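Local atomic coordinates of ferritin like protein (Caulobacter vibrioides, PDB entry 3HL1), a protein that is of unproven function but, as a ferritin-like protein built mainly of helices, probably binds metal ions. Residues 4-14 with 134-142; 148-156 with 192-203. One frame throughout, in Å; residues are numbered along the deposited sequence.

How the contacts relate
Contact 1 comes first along the chain and contact 2 follows it in series, their centres about 14 Å apart on the same side of the chain's centre. Contact 1 joins the start of helix 8-35 to the loop ahead of helix 144-157; contact 2 pairs helix 144-157 with helix 188-207. Helix 144-157, half of contact 2, is also the surface on which contact 1 rests. Trp-6 lies on Gly-154, with Trp-6 CD2 3.4 Å from Gly-154 CA, while His-14 touches Leu-151 and Tyr-141 meets Ala-150. One side of this helix therefore carries the N-terminal segment and another helix 188-207, tying the chain's beginning into the helical bundle of this ferritin-like protein.

Contact 1. Residues 4-14 with 134-142; sequences PVWTLPRLYQH and LADDVTDYG
Asp-136 is gripped by Trp-6, Thr-7 and Arg-10 where the N-terminal segment runs into helix 8-35 of the ferritin-like bundle; its partner is a loop containing a type I beta turn, Ala-135 to Val-138. Asp-136 OD2 takes the backbone N-H of Thr-7, the N-cap residue, at 3.0 Å and nearly along its C-O axis. OD1 forms a salt bridge with NH1 of Arg-10 at 2.9 Å, met from above the carboxylate plane, with guanidinium and carboxylate planes 86° apart. The Arg-10 chain bends at chi2 (-94°), carrying CG and CD across Asp-136 before NH1 reaches OD1; Asp-137 CB covers one guanidinium face.

In a CH-pi contact, Asp-136 CB lies over the five-membered ring of Trp-6, 3.5 Å from its centroid. At the ring's edge NE1 donates to Leu-134 O (2.8 Å), and Pro-4 CG rests against Leu-134 CB. A water accepts from Asp-136 N and donates to Val-5 O, while Gln-157 bonds to Pro-4 O and Trp-6 N.

Further along the helix, His-14 ties down the end of the turn. Its ND1 donates to Arg-10 O, at 2.7 Å and in the ring plane, which, with the bonds at NE2, helps fix the imidazole's rotation; one ring face is covered by Trp-6 CH2. NE2 meets Val-138 O, 2.7 Å away, nearly end-on to its carbonyl, though the oxygen sits 28° out of the imidazole plane, and shares its N-H weakly with Tyr-141 OH (2.8 Å). Asp-136 O, buried without a hydrogen-bond partner, lies 3.0 Å from His-14 CE1 at the ring edge.

Contact 2. Residues 148-156 with 192-203; sequences YDALRVGME and FLQALTLVDIIV
Arg-152 and Met-155, a selenomethionine, are the knobs that helix 144-157 pushes into helix 188-207. Arg-152 sits among Leu-196, Val-199, Asp-200 and Val-203. Extended from CG to NE, its aliphatic part runs past Leu-196 CD2 (3.8 Å from CG) before the guanidinium turns one face to Val-199 CG1. NH2 bonds to Asp-200 OD1 at 2.9 Å, nearly along the acceptor's C-O axis, as a salt bridge whose two planes lie 43° apart.

Met-155 fills the hole formed by Phe-192, Ala-195, Leu-196 and Val-199. A bend at chi3 (63°) turns CE onto Ala-195 CB, a tight 3.4 Å, while SE packs 3.9 Å from Val-199 CG2. At one end of the interface Phe-192 brings CZ to 3.6 Å from Glu-156 CG. At the other, Tyr-148 wedges CB against Val-203 CG2 (3.6 Å), and its ring atom CE2 touches Ile-202 CG2 (3.7 Å).

Outside this shell, Asp-149 one turn back holds Arg-152 NH1 in a second salt bridge, so the guanidinium lies between two carboxylates. A water in the guanidinium plane accepts from Arg-152 NE and donates to Leu-196 O and, weakly, to Asp-200 OD1, bridging the helices. Tyr-148 OH bonds to Glu-22 of helix 8-35, and Ile-64 of helix 42-67 touches both Met-155 and Val-199. With axes 10.7 Å apart and running antiparallel at 173°, the two segments form a knobs-into-holes pair in the helical bundle of the ferritin-like fold.

Contact 1. Residues 4-14 with 134-142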
loop_
_atom_site.group_PDB
_atom_site.type_symbol
_atom_site.label_atom_id
_atom_site.label_comp_id
_atom_site.label_asym_id
_atom_site.label_seq_id
_atom_site.Cartn_x
_atom_site.Cartn_y
_atom_site.Cartn_z
ATOM N N PRO A 4 26.316 6.528 3.707
ATOM C CA PRO A 4 25.913 5.904 4.998
ATOM C C PRO A 4 25.874 4.355 4.958
ATOM O O PRO A 4 25.243 3.824 4.061
ATOM C CB PRO A 4 24.497 6.474 5.233
ATOM C CG PRO A 4 24.437 7.728 4.374
ATOM C CD PRO A 4 25.255 7.402 3.165
ATOM N N VAL A 5 26.534 3.665 5.903
ATOM C CA VAL A 5 26.662 2.196 5.865
ATOM C C VAL A 5 25.414 1.493 6.455
ATOM O O VAL A 5 24.975 1.815 7.564
ATOM C CB VAL A 5 27.903 1.670 6.613
ATOM C CG1 VAL A 5 28.111 0.209 6.260
ATOM C CG2 VAL A 5 29.162 2.481 6.266
ATOM N N TRP A 6 24.835 0.579 5.683
ATOM C CA TRP A 6 23.622 -0.136 6.067
ATOM C C TRP A 6 23.974 -1.484 6.626
ATOM O O TRP A 6 24.820 -2.164 6.075
ATOM C CB TRP A 6 22.710 -0.349 4.840
ATOM C CG TRP A 6 21.872 0.840 4.571
ATOM C CD1 TRP A 6 22.332 2.101 4.289
ATOM C CD2 TRP A 6 20.434 0.929 4.609
ATOM N NE1 TRP A 6 21.275 2.967 4.140
ATOM C CE2 TRP A 6 20.096 2.278 4.298
ATOM C CE3 TRP A 6 19.401 0.002 4.857
ATOM C CZ2 TRP A 6 18.777 2.732 4.257
ATOM C CZ3 TRP A 6 18.105 0.434 4.807
ATOM C CH2 TRP A 6 17.786 1.797 4.493
ATOM N N THR A 7 23.297 -1.882 7.685
ATOM C CA THR A 7 23.380 -3.227 8.202
ATOM C C THR A 7 22.212 -4.076 7.654
ATOM O O THR A 7 21.167 -3.555 7.282
ATOM C CB THR A 7 23.400 -3.272 9.760
ATOM O OG1 THR A 7 22.134 -2.925 10.308
ATOM C CG2 THR A 7 24.491 -2.361 10.355
ATOM N N LEU A 8 22.429 -5.375 7.595
ATOM C CA LEU A 8 21.418 -6.310 7.135
ATOM C C LEU A 8 20.122 -6.255 7.970
ATOM O O LEU A 8 19.035 -6.191 7.402
ATOM C CB LEU A 8 21.980 -7.737 6.986
ATOM C CG LEU A 8 21.072 -8.709 6.187
ATOM C CD1 LEU A 8 20.763 -8.197 4.745
ATOM C CD2 LEU A 8 21.630 -10.134 6.180
ATOM N N PRO A 9 20.214 -6.228 9.307
ATOM C CA PRO A 9 18.967 -6.079 10.071
ATOM C C PRO A 9 18.150 -4.816 9.754
ATOM O O PRO A 9 16.899 -4.864 9.702
ATOM C CB PRO A 9 19.425 -6.159 11.536
ATOM C CG PRO A 9 20.767 -6.850 11.503
ATOM C CD PRO A 9 21.393 -6.456 10.179
ATOM N N ARG A 10 18.815 -3.707 9.536
ATOM C CA ARG A 10 18.145 -2.471 9.208
ATOM C C ARG A 10 17.542 -2.501 7.823
ATOM O O ARG A 10 16.486 -1.924 7.601
ATOM C CB ARG A 10 19.110 -1.287 9.391
ATOM C CG ARG A 10 19.531 -1.053 10.855
ATOM C CD ARG A 10 18.679 -0.037 11.590
ATOM N NE ARG A 10 19.022 0.143 13.018
ATOM C CZ ARG A 10 20.136 0.725 13.512
ATOM N NH1 ARG A 10 21.091 1.208 12.722
ATOM N NH2 ARG A 10 20.310 0.823 14.836
ATOM N N LEU A 11 18.207 -3.173 6.893
ATOM C CA LEU A 11 17.652 -3.348 5.530
ATOM C C LEU A 11 16.384 -4.149 5.673
ATOM O O LEU A 11 15.322 -3.732 5.172
ATOM C CB LEU A 11 18.660 -4.028 4.589
ATOM C CG LEU A 11 18.074 -4.306 3.189
ATOM C CD1 LEU A 11 17.696 -2.972 2.562
ATOM C CD2 LEU A 11 19.057 -5.061 2.342
ATOM N N TYR A 12 16.434 -5.235 6.439
ATOM C CA TYR A 12 15.238 -6.066 6.704
ATOM C C TYR A 12 14.077 -5.274 7.345
ATOM O O TYR A 12 12.891 -5.396 6.942
ATOM C CB TYR A 12 15.645 -7.280 7.569
ATOM C CG TYR A 12 16.437 -8.378 6.851
ATOM C CD1 TYR A 12 16.835 -8.276 5.502
ATOM C CD2 TYR A 12 16.803 -9.512 7.536
ATOM C CE1 TYR A 12 17.548 -9.313 4.867
ATOM C CE2 TYR A 12 17.465 -10.513 6.936
ATOM C CZ TYR A 12 17.847 -10.442 5.618
ATOM O OH TYR A 12 18.537 -11.519 5.108
ATOM N N GLN A 13 14.420 -4.438 8.334
ATOM C CA GLN A 13 13.435 -3.567 8.948
ATOM C C GLN A 13 12.794 -2.622 7.928
ATOM O O GLN A 13 11.589 -2.395 7.952
ATOM C CB GLN A 13 14.088 -2.749 10.049
ATOM C CG GLN A 13 14.245 -3.507 11.296
ATOM C CD GLN A 13 14.715 -2.636 12.467
ATOM O OE1 GLN A 13 15.894 -2.395 12.653
ATOM N NE2 GLN A 13 13.782 -2.214 13.256
ATOM N N HIS A 14 13.597 -2.126 6.989
ATOM C CA HIS A 14 13.057 -1.257 5.935
ATOM C C HIS A 14 12.186 -2.012 4.918
ATOM O O HIS A 14 11.240 -1.449 4.402
ATOM C CB HIS A 14 14.134 -0.455 5.251
ATOM C CG HIS A 14 14.626 0.719 6.052
ATOM N ND1 HIS A 14 15.484 0.581 7.120
ATOM C CD2 HIS A 14 14.338 2.042 5.981
ATOM C CE1 HIS A 14 15.731 1.772 7.652
ATOM N NE2 HIS A 14 15.027 2.675 6.995
ATOM N N LEU A 134 19.460 9.066 3.940
ATOM C CA LEU A 134 19.903 7.723 3.566
ATOM C C LEU A 134 20.431 6.896 4.739
ATOM O O LEU A 134 20.914 5.759 4.517
ATOM C CB LEU A 134 20.972 7.804 2.443
ATOM C CG LEU A 134 20.536 8.567 1.174
ATOM C CD1 LEU A 134 21.679 8.648 0.172
ATOM C CD2 LEU A 134 19.299 7.916 0.553
ATOM N N ALA A 135 20.364 7.424 5.952
ATOM C CA ALA A 135 20.855 6.727 7.136
ATOM C C ALA A 135 19.946 5.469 7.434
ATOM O O ALA A 135 18.724 5.517 7.260
ATOM C CB ALA A 135 20.879 7.681 8.314
ATOM N N ASP A 136 20.553 4.345 7.825
ATOM C CA ASP A 136 19.776 3.109 7.993
ATOM C C ASP A 136 18.917 3.093 9.264
ATOM O O ASP A 136 18.105 2.175 9.441
ATOM C CB ASP A 136 20.674 1.855 7.883
ATOM C CG ASP A 136 21.543 1.589 9.127
ATOM O OD1 ASP A 136 21.613 2.395 10.081
ATOM O OD2 ASP A 136 22.189 0.527 9.118
ATOM N N ASP A 137 19.047 4.117 10.106
ATOM C CA ASP A 137 18.204 4.241 11.309
ATOM C C ASP A 137 17.002 5.170 11.167
ATOM O O ASP A 137 16.267 5.366 12.124
ATOM C CB ASP A 137 19.034 4.604 12.551
ATOM C CG ASP A 137 19.833 5.908 12.407
ATOM O OD1 ASP A 137 19.733 6.625 11.382
ATOM O OD2 ASP A 137 20.600 6.203 13.357
ATOM N N VAL A 138 16.808 5.726 9.972
ATOM C CA VAL A 138 15.645 6.546 9.668
ATOM C C VAL A 138 14.424 5.655 9.503
ATOM O O VAL A 138 14.481 4.657 8.801
ATOM C CB VAL A 138 15.845 7.332 8.358
ATOM C CG1 VAL A 138 14.624 8.142 8.016
ATOM C CG2 VAL A 138 17.061 8.227 8.499
ATOM N N THR A 139 13.346 6.038 10.152
ATOM C CA THR A 139 12.093 5.320 10.082
ATOM C C THR A 139 10.978 6.116 9.371
ATOM O O THR A 139 10.033 5.505 8.885
ATOM C CB THR A 139 11.580 4.866 11.499
ATOM O OG1 THR A 139 10.272 4.280 11.352
ATOM C CG2 THR A 139 11.491 6.026 12.450
ATOM N N ASP A 140 11.078 7.448 9.356
ATOM C CA ASP A 140 10.101 8.318 8.747
ATOM C C ASP A 140 10.707 9.107 7.605
ATOM O O ASP A 140 11.823 9.662 7.687
ATOM C CB ASP A 140 9.507 9.290 9.756
ATOM C CG ASP A 140 8.582 8.624 10.772
ATOM O OD1 ASP A 140 7.832 7.730 10.408
ATOM O OD2 ASP A 140 8.538 9.080 11.938
ATOM N N TYR A 141 9.941 9.188 6.528
ATOM C CA TYR A 141 10.375 9.881 5.338
ATOM C C TYR A 141 9.300 10.893 4.894
ATOM O O TYR A 141 8.155 10.831 5.316
ATOM C CB TYR A 141 10.664 8.821 4.238
ATOM C CG TYR A 141 11.725 7.793 4.578
ATOM C CD1 TYR A 141 11.413 6.587 5.224
ATOM C CD2 TYR A 141 13.045 8.020 4.255
ATOM C CE1 TYR A 141 12.390 5.686 5.542
ATOM C CE2 TYR A 141 14.030 7.105 4.546
ATOM C CZ TYR A 141 13.703 5.939 5.194
ATOM O OH TYR A 141 14.742 5.068 5.477
ATOM N N GLY A 142 9.674 11.816 4.008
ATOM C CA GLY A 142 8.736 12.830 3.533
ATOM C C GLY A 142 7.803 12.392 2.425
ATOM O O GLY A 142 6.859 13.084 2.098
HETATM O O HOH W 1 23.390 4.309 7.828
#

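Contact 2. Residues 148-156 with 192-203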
loop_
_atom_site.group_PDB
_atom_site.type_symbol
_atom_site.label_atom_id
_atom_site.label_comp_id
_atom_site.label_asym_id
_atom_site.label_seq_id
_atom_site.Cartn_x
_atom_site.Cartn_y
_atom_site.Cartn_z
ATOM N N TYR A 148 11.780 4.682 -0.816
ATOM C CA TYR A 148 12.411 3.820 -1.811
ATOM C C TYR A 148 13.804 4.233 -2.241
ATOM O O TYR A 148 14.610 3.353 -2.543
ATOM C CB TYR A 148 11.499 3.534 -3.006
ATOM C CG TYR A 148 10.392 2.578 -2.632
ATOM C CD1 TYR A 148 10.677 1.239 -2.320
ATOM C CD2 TYR A 148 9.075 2.986 -2.538
ATOM C CE1 TYR A 148 9.667 0.359 -1.952
ATOM C CE2 TYR A 148 8.053 2.088 -2.182
ATOM C CZ TYR A 148 8.377 0.779 -1.881
ATOM O OH TYR A 148 7.416 -0.096 -1.504
ATOM N N ASP A 149 14.103 5.538 -2.275
ATOM C CA ASP A 149 15.467 5.985 -2.461
ATOM C C ASP A 149 16.469 5.431 -1.439
ATOM O O ASP A 149 17.596 5.025 -1.803
ATOM C CB ASP A 149 15.532 7.503 -2.311
ATOM C CG ASP A 149 15.184 8.245 -3.565
ATOM O OD1 ASP A 149 14.941 7.644 -4.627
ATOM O OD2 ASP A 149 15.188 9.480 -3.462
ATOM N N ALA A 150 16.104 5.536 -0.157
ATOM C CA ALA A 150 16.901 4.973 0.953
ATOM C C ALA A 150 17.030 3.466 0.772
ATOM O O ALA A 150 18.118 2.889 0.889
ATOM C CB ALA A 150 16.254 5.290 2.279
ATOM N N LEU A 151 15.919 2.803 0.492
ATOM C CA LEU A 151 15.970 1.353 0.289
ATOM C C LEU A 151 16.972 0.925 -0.815
ATOM O O LEU A 151 17.749 0.023 -0.638
ATOM C CB LEU A 151 14.579 0.840 -0.025
ATOM C CG LEU A 151 14.420 -0.660 0.197
ATOM C CD1 LEU A 151 14.339 -1.005 1.684
ATOM C CD2 LEU A 151 13.171 -1.181 -0.583
ATOM N N ARG A 152 16.985 1.617 -1.946
ATOM C CA ARG A 152 18.002 1.346 -3.000
ATOM C C ARG A 152 19.470 1.417 -2.509
ATOM O O ARG A 152 20.309 0.624 -2.924
ATOM C CB ARG A 152 17.879 2.345 -4.152
ATOM C CG ARG A 152 16.651 2.214 -4.970
ATOM C CD ARG A 152 16.736 3.231 -6.134
ATOM N NE ARG A 152 15.529 3.185 -6.949
ATOM C CZ ARG A 152 14.529 4.057 -6.874
ATOM N NH1 ARG A 152 14.533 5.041 -5.987
ATOM N NH2 ARG A 152 13.482 3.918 -7.670
ATOM N N VAL A 153 19.760 2.308 -1.584
ATOM C CA VAL A 153 21.108 2.421 -1.016
ATOM C C VAL A 153 21.479 1.199 -0.194
ATOM O O VAL A 153 22.558 0.609 -0.405
ATOM C CB VAL A 153 21.297 3.753 -0.208
ATOM C CG1 VAL A 153 22.662 3.809 0.527
ATOM C CG2 VAL A 153 21.162 4.932 -1.152
ATOM N N GLY A 154 20.598 0.786 0.723
ATOM C CA GLY A 154 20.842 -0.443 1.475
ATOM C C GLY A 154 20.971 -1.656 0.579
ATOM O O GLY A 154 21.854 -2.488 0.783
HETATM N N MSE A 155 20.064 -1.756 -0.391
HETATM C CA MSE A 155 20.021 -2.848 -1.348
HETATM C C MSE A 155 21.334 -2.962 -2.139
HETATM O O MSE A 155 21.850 -4.057 -2.370
HETATM C CB MSE A 155 18.853 -2.631 -2.321
HETATM C CG MSE A 155 17.515 -2.998 -1.743
HETATM SE SE MSE A 155 16.052 -2.379 -2.910
HETATM C CE MSE A 155 16.409 -3.428 -4.501
ATOM N N GLU A 156 21.871 -1.834 -2.546
ATOM C CA GLU A 156 23.129 -1.841 -3.260
ATOM C C GLU A 156 24.285 -2.294 -2.405
ATOM O O GLU A 156 25.104 -3.104 -2.822
ATOM C CB GLU A 156 23.442 -0.453 -3.786
ATOM C CG GLU A 156 24.415 -0.487 -4.940
ATOM C CD GLU A 156 25.616 0.302 -4.693
ATOM O OE1 GLU A 156 26.343 -0.064 -3.742
ATOM O OE2 GLU A 156 25.846 1.270 -5.460
ATOM N N PHE A 192 20.488 -8.129 -7.892
ATOM C CA PHE A 192 20.335 -6.779 -7.387
ATOM C C PHE A 192 19.793 -5.855 -8.492
ATOM O O PHE A 192 18.890 -5.059 -8.254
ATOM C CB PHE A 192 21.641 -6.214 -6.822
ATOM C CG PHE A 192 21.653 -4.714 -6.750
ATOM C CD1 PHE A 192 20.814 -4.031 -5.883
ATOM C CD2 PHE A 192 22.470 -3.976 -7.575
ATOM C CE1 PHE A 192 20.818 -2.652 -5.826
ATOM C CE2 PHE A 192 22.460 -2.597 -7.531
ATOM C CZ PHE A 192 21.660 -1.940 -6.648
ATOM N N LEU A 193 20.354 -5.958 -9.705
ATOM C CA LEU A 193 19.848 -5.170 -10.841
ATOM C C LEU A 193 18.355 -5.477 -11.178
ATOM O O LEU A 193 17.583 -4.551 -11.481
ATOM C CB LEU A 193 20.759 -5.336 -12.067
ATOM C CG LEU A 193 22.176 -4.768 -11.893
ATOM C CD1 LEU A 193 23.121 -5.081 -13.038
ATOM C CD2 LEU A 193 22.047 -3.257 -11.627
ATOM N N GLN A 194 17.950 -6.738 -11.101
ATOM C CA GLN A 194 16.530 -7.105 -11.251
ATOM C C GLN A 194 15.674 -6.478 -10.158
ATOM O O GLN A 194 14.578 -5.979 -10.414
ATOM C CB GLN A 194 16.341 -8.607 -11.186
ATOM C CG GLN A 194 17.021 -9.360 -12.288
ATOM C CD GLN A 194 16.821 -10.822 -12.195
ATOM O OE1 GLN A 194 16.980 -11.400 -11.134
ATOM N NE2 GLN A 194 16.473 -11.455 -13.310
ATOM N N ALA A 195 16.164 -6.544 -8.917
ATOM C CA ALA A 195 15.462 -5.963 -7.742
ATOM C C ALA A 195 15.237 -4.478 -7.944
ATOM O O ALA A 195 14.185 -3.951 -7.608
ATOM C CB ALA A 195 16.277 -6.221 -6.442
ATOM N N LEU A 196 16.232 -3.791 -8.491
ATOM C CA LEU A 196 16.128 -2.352 -8.768
ATOM C C LEU A 196 15.019 -2.058 -9.770
ATOM O O LEU A 196 14.314 -1.061 -9.665
ATOM C CB LEU A 196 17.442 -1.776 -9.324
ATOM C CG LEU A 196 18.558 -1.358 -8.370
ATOM C CD1 LEU A 196 19.708 -0.722 -9.210
ATOM C CD2 LEU A 196 18.083 -0.410 -7.260
ATOM N N THR A 197 14.870 -2.930 -10.753
ATOM C CA THR A 197 13.805 -2.754 -11.720
ATOM C C THR A 197 12.469 -2.829 -11.018
ATOM O O THR A 197 11.594 -2.032 -11.284
ATOM C CB THR A 197 13.932 -3.816 -12.814
ATOM O OG1 THR A 197 15.228 -3.678 -13.425
ATOM C CG2 THR A 197 12.796 -3.723 -13.837
ATOM N N LEU A 198 12.313 -3.806 -10.123
ATOM C CA LEU A 198 11.064 -3.939 -9.352
ATOM C C LEU A 198 10.792 -2.691 -8.526
ATOM O O LEU A 198 9.639 -2.230 -8.483
ATOM C CB LEU A 198 11.046 -5.200 -8.493
ATOM C CG LEU A 198 11.315 -6.549 -9.157
ATOM C CD1 LEU A 198 11.049 -7.662 -8.173
ATOM C CD2 LEU A 198 10.555 -6.682 -10.402
ATOM N N VAL A 199 11.824 -2.110 -7.890
ATOM C CA VAL A 199 11.625 -0.825 -7.181
ATOM C C VAL A 199 11.136 0.283 -8.126
ATOM O O VAL A 199 10.230 1.049 -7.778
ATOM C CB VAL A 199 12.870 -0.359 -6.421
ATOM C CG1 VAL A 199 12.654 1.049 -5.796
ATOM C CG2 VAL A 199 13.233 -1.364 -5.338
ATOM N N ASP A 200 11.725 0.353 -9.320
ATOM C CA ASP A 200 11.347 1.360 -10.342
ATOM C C ASP A 200 9.905 1.255 -10.787
ATOM O O ASP A 200 9.239 2.247 -10.864
ATOM C CB ASP A 200 12.279 1.312 -11.568
ATOM C CG ASP A 200 13.608 2.005 -11.300
ATOM O OD1 ASP A 200 13.699 2.808 -10.329
ATOM O OD2 ASP A 200 14.570 1.743 -12.040
ATOM N N ILE A 201 9.420 0.035 -11.005
ATOM C CA ILE A 201 8.016 -0.191 -11.274
ATOM C C ILE A 201 7.122 0.317 -10.156
ATOM O O ILE A 201 6.106 0.899 -10.445
ATOM C CB ILE A 201 7.706 -1.701 -11.481
ATOM C CG1 ILE A 201 8.357 -2.229 -12.764
ATOM C CG2 ILE A 201 6.168 -1.924 -11.527
ATOM C CD1 ILE A 201 8.543 -3.728 -12.783
ATOM N N ILE A 202 7.476 0.061 -8.880
ATOM C CA ILE A 202 6.707 0.510 -7.737
ATOM C C ILE A 202 6.604 2.037 -7.670
ATOM O O ILE A 202 5.513 2.596 -7.501
ATOM C CB ILE A 202 7.319 -0.006 -6.387
ATOM C CG1 ILE A 202 7.216 -1.532 -6.270
ATOM C CG2 ILE A 202 6.580 0.635 -5.207
ATOM C CD1 ILE A 202 8.026 -2.139 -5.105
ATOM N N VAL A 203 7.753 2.702 -7.765
ATOM C CA VAL A 203 7.816 4.153 -7.647
ATOM C C VAL A 203 7.178 4.857 -8.867
ATOM O O VAL A 203 6.445 5.832 -8.685
ATOM C CB VAL A 203 9.242 4.631 -7.475
ATOM C CG1 VAL A 203 9.293 6.168 -7.454
ATOM C CG2 VAL A 203 9.809 4.052 -6.140
HETATM O O HOH W 2 15.439 1.595 -8.947
#